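Local atomic coordinates of glyoxalase-related enzyme (Fulvimarina pelagi, PDB entry 3BQX), a protein that is of unknown function but belongs to the glyoxalase/bleomycin resistance protein/dioxygenase (vicinal oxygen chelate) superfamily. Residues Ala20-Glu25 with Gly111-Pro116. Numbering follows the deposited sequence.
Sequences ARFYGE and GYVADP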
loop_
_atom_site.group_PDB
_atom_site.type_symbol
_atom_site.label_atom_id
_atom_site.label_comp_id
_atom_site.label_asym_id
_atom_site.label_seq_id
_atom_site.Cartn_x
_atom_site.Cartn_y
_atom_site.Cartn_z
ATOM N N ALA A 20 10.492 11.469 -7.171
ATOM C CA ALA A 20 10.051 12.743 -6.609
ATOM C C ALA A 20 9.305 13.581 -7.651
ATOM O O ALA A 20 8.383 14.323 -7.314
ATOM C CB ALA A 20 11.249 13.520 -6.070
ATOM N N ARG A 21 9.714 13.466 -8.912
ATOM C CA ARG A 21 9.066 14.203 -9.992
ATOM C C ARG A 21 7.629 13.718 -10.185
ATOM O O ARG A 21 6.702 14.520 -10.314
ATOM C CB ARG A 21 9.846 14.027 -11.299
ATOM C CG ARG A 21 9.210 14.722 -12.489
ATOM C CD ARG A 21 9.800 14.220 -13.795
ATOM N NE ARG A 21 9.092 14.752 -14.954
ATOM C CZ ARG A 21 9.195 14.250 -16.181
ATOM N NH1 ARG A 21 9.975 13.201 -16.406
ATOM N NH2 ARG A 21 8.515 14.794 -17.183
ATOM N N PHE A 22 7.454 12.399 -10.203
ATOM C CA PHE A 22 6.135 11.806 -10.372
ATOM C C PHE A 22 5.187 12.194 -9.239
ATOM O O PHE A 22 4.085 12.683 -9.478
ATOM C CB PHE A 22 6.239 10.279 -10.432
ATOM C CG PHE A 22 4.914 9.584 -10.612
ATOM C CD1 PHE A 22 4.287 9.562 -11.856
ATOM C CD2 PHE A 22 4.288 8.954 -9.536
ATOM C CE1 PHE A 22 3.058 8.923 -12.029
ATOM C CE2 PHE A 22 3.056 8.312 -9.701
ATOM C CZ PHE A 22 2.442 8.297 -10.950
ATOM N N TYR A 23 5.618 11.986 -7.999
ATOM C CA TYR A 23 4.759 12.303 -6.864
ATOM C C TYR A 23 4.623 13.796 -6.607
ATOM O O TYR A 23 3.563 14.261 -6.188
ATOM C CB TYR A 23 5.250 11.551 -5.613
ATOM C CG TYR A 23 5.035 10.056 -5.766
ATOM C CD1 TYR A 23 3.752 9.518 -5.750
ATOM C CD2 TYR A 23 6.097 9.211 -6.056
ATOM C CE1 TYR A 23 3.528 8.178 -6.030
ATOM C CE2 TYR A 23 5.891 7.866 -6.346
ATOM C CZ TYR A 23 4.599 7.358 -6.336
ATOM O OH TYR A 23 4.379 6.043 -6.679
ATOM N N GLY A 24 5.679 14.550 -6.898
ATOM C CA GLY A 24 5.635 15.987 -6.686
ATOM C C GLY A 24 4.956 16.771 -7.795
ATOM O O GLY A 24 4.004 17.509 -7.544
ATOM N N GLU A 25 5.439 16.614 -9.024
ATOM C CA GLU A 25 4.868 17.327 -10.163
ATOM C C GLU A 25 3.621 16.654 -10.725
ATOM O O GLU A 25 2.759 17.316 -11.309
ATOM C CB GLU A 25 5.915 17.473 -11.269
ATOM C CG GLU A 25 7.090 18.359 -10.888
ATOM C CD GLU A 25 8.134 18.449 -11.986
ATOM O OE1 GLU A 25 7.767 18.803 -13.126
ATOM O OE2 GLU A 25 9.321 18.170 -11.706
ATOM N N GLY A 111 -9.055 4.892 -14.309
ATOM C CA GLY A 111 -7.989 4.582 -15.240
ATOM C C GLY A 111 -6.759 4.160 -14.456
ATOM O O GLY A 111 -6.768 4.204 -13.223
ATOM N N TYR A 112 -5.702 3.752 -15.148
ATOM C CA TYR A 112 -4.477 3.322 -14.484
ATOM C C TYR A 112 -3.231 3.971 -15.071
ATOM O O TYR A 112 -3.108 4.122 -16.291
ATOM C CB TYR A 112 -4.324 1.801 -14.576
ATOM C CG TYR A 112 -5.256 1.001 -13.690
ATOM C CD1 TYR A 112 -4.936 0.749 -12.354
ATOM C CD2 TYR A 112 -6.435 0.446 -14.201
ATOM C CE1 TYR A 112 -5.757 -0.043 -11.554
ATOM C CE2 TYR A 112 -7.262 -0.342 -13.406
ATOM C CZ TYR A 112 -6.914 -0.586 -12.086
ATOM O OH TYR A 112 -7.698 -1.404 -11.303
ATOM N N VAL A 113 -2.308 4.354 -14.193
ATOM C CA VAL A 113 -1.043 4.959 -14.588
ATOM C C VAL A 113 0.008 4.440 -13.625
ATOM O O VAL A 113 -0.202 4.462 -12.411
ATOM C CB VAL A 113 -1.087 6.505 -14.487
ATOM C CG1 VAL A 113 0.281 7.086 -14.818
ATOM C CG2 VAL A 113 -2.141 7.065 -15.430
ATOM N N ALA A 114 1.130 3.968 -14.147
ATOM C CA ALA A 114 2.179 3.459 -13.281
ATOM C C ALA A 114 3.239 4.519 -13.044
ATOM O O ALA A 114 3.495 5.361 -13.911
ATOM C CB ALA A 114 2.810 2.225 -13.888
ATOM N N ASP A 115 3.853 4.497 -11.863
ATOM C CA ASP A 115 4.895 5.465 -11.578
ATOM C C ASP A 115 6.160 5.051 -12.338
ATOM O O ASP A 115 6.173 4.010 -12.995
ATOM C CB ASP A 115 5.090 5.632 -10.046
ATOM C CG ASP A 115 5.904 4.526 -9.386
ATOM O OD1 ASP A 115 6.387 3.582 -10.038
ATOM O OD2 ASP A 115 6.064 4.632 -8.148
ATOM N N PRO A 116 7.226 5.866 -12.287
ATOM C CA PRO A 116 8.468 5.543 -13.003
ATOM C C PRO A 116 9.066 4.166 -12.761
ATOM O O PRO A 116 9.796 3.644 -13.606
ATOM C CB PRO A 116 9.422 6.649 -12.559
ATOM C CG PRO A 116 8.519 7.797 -12.326
ATOM C CD PRO A 116 7.347 7.162 -11.599
#
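Tyr23 OH is held by two groups: it donates to Asp115 OD2 at 2.6 Å and is hydrogen-bonded to Trp121 NE1 of the neighbouring strand 120-125. The oxygen OD2 is met on its anti side, 19° out of the carboxylate plane, and lies at the edge of the phenol, near the ring plane; the ring and carboxylate planes stand 80° apart. The other carboxylate oxygen, OD1, accepts from the backbone N atoms of Asp117 and His119, which ties the aspartate to the turn that follows its own strand and fixes the rotation of the group. With CG of Asp115 placed between its backbone N and carbonyl carbon (chi1 79°), the carboxylate turns to the tyrosine, whereas CB is set over Phe22 by the backbone. That methylene lies over one face of the Phe22 ring, 3.7 Å from the centroid and offset toward the CD2-CE2 side, where CB to CE2 is 3.4 Å, a CH-pi contact. Phe22 CG is anti to its backbone N, which carries the ring out from the helix toward the strand end. Pro116 CD packs on Phe22 CB at 3.5 Å, and Val113 CG1 approaches the ring edge at CE1 from 4.3 Å. Within the helix, Phe22 CD2 sits over the centre of the Tyr23 ring, 3.5 Å above its plane. In a superfamily built of paired βαβββ modules, the contact joins helix 16-26, which follows strand 8-13 in the chain, to the end of strand 109-114; helix 83-92 adds Leu90 against Phe22 and Val113.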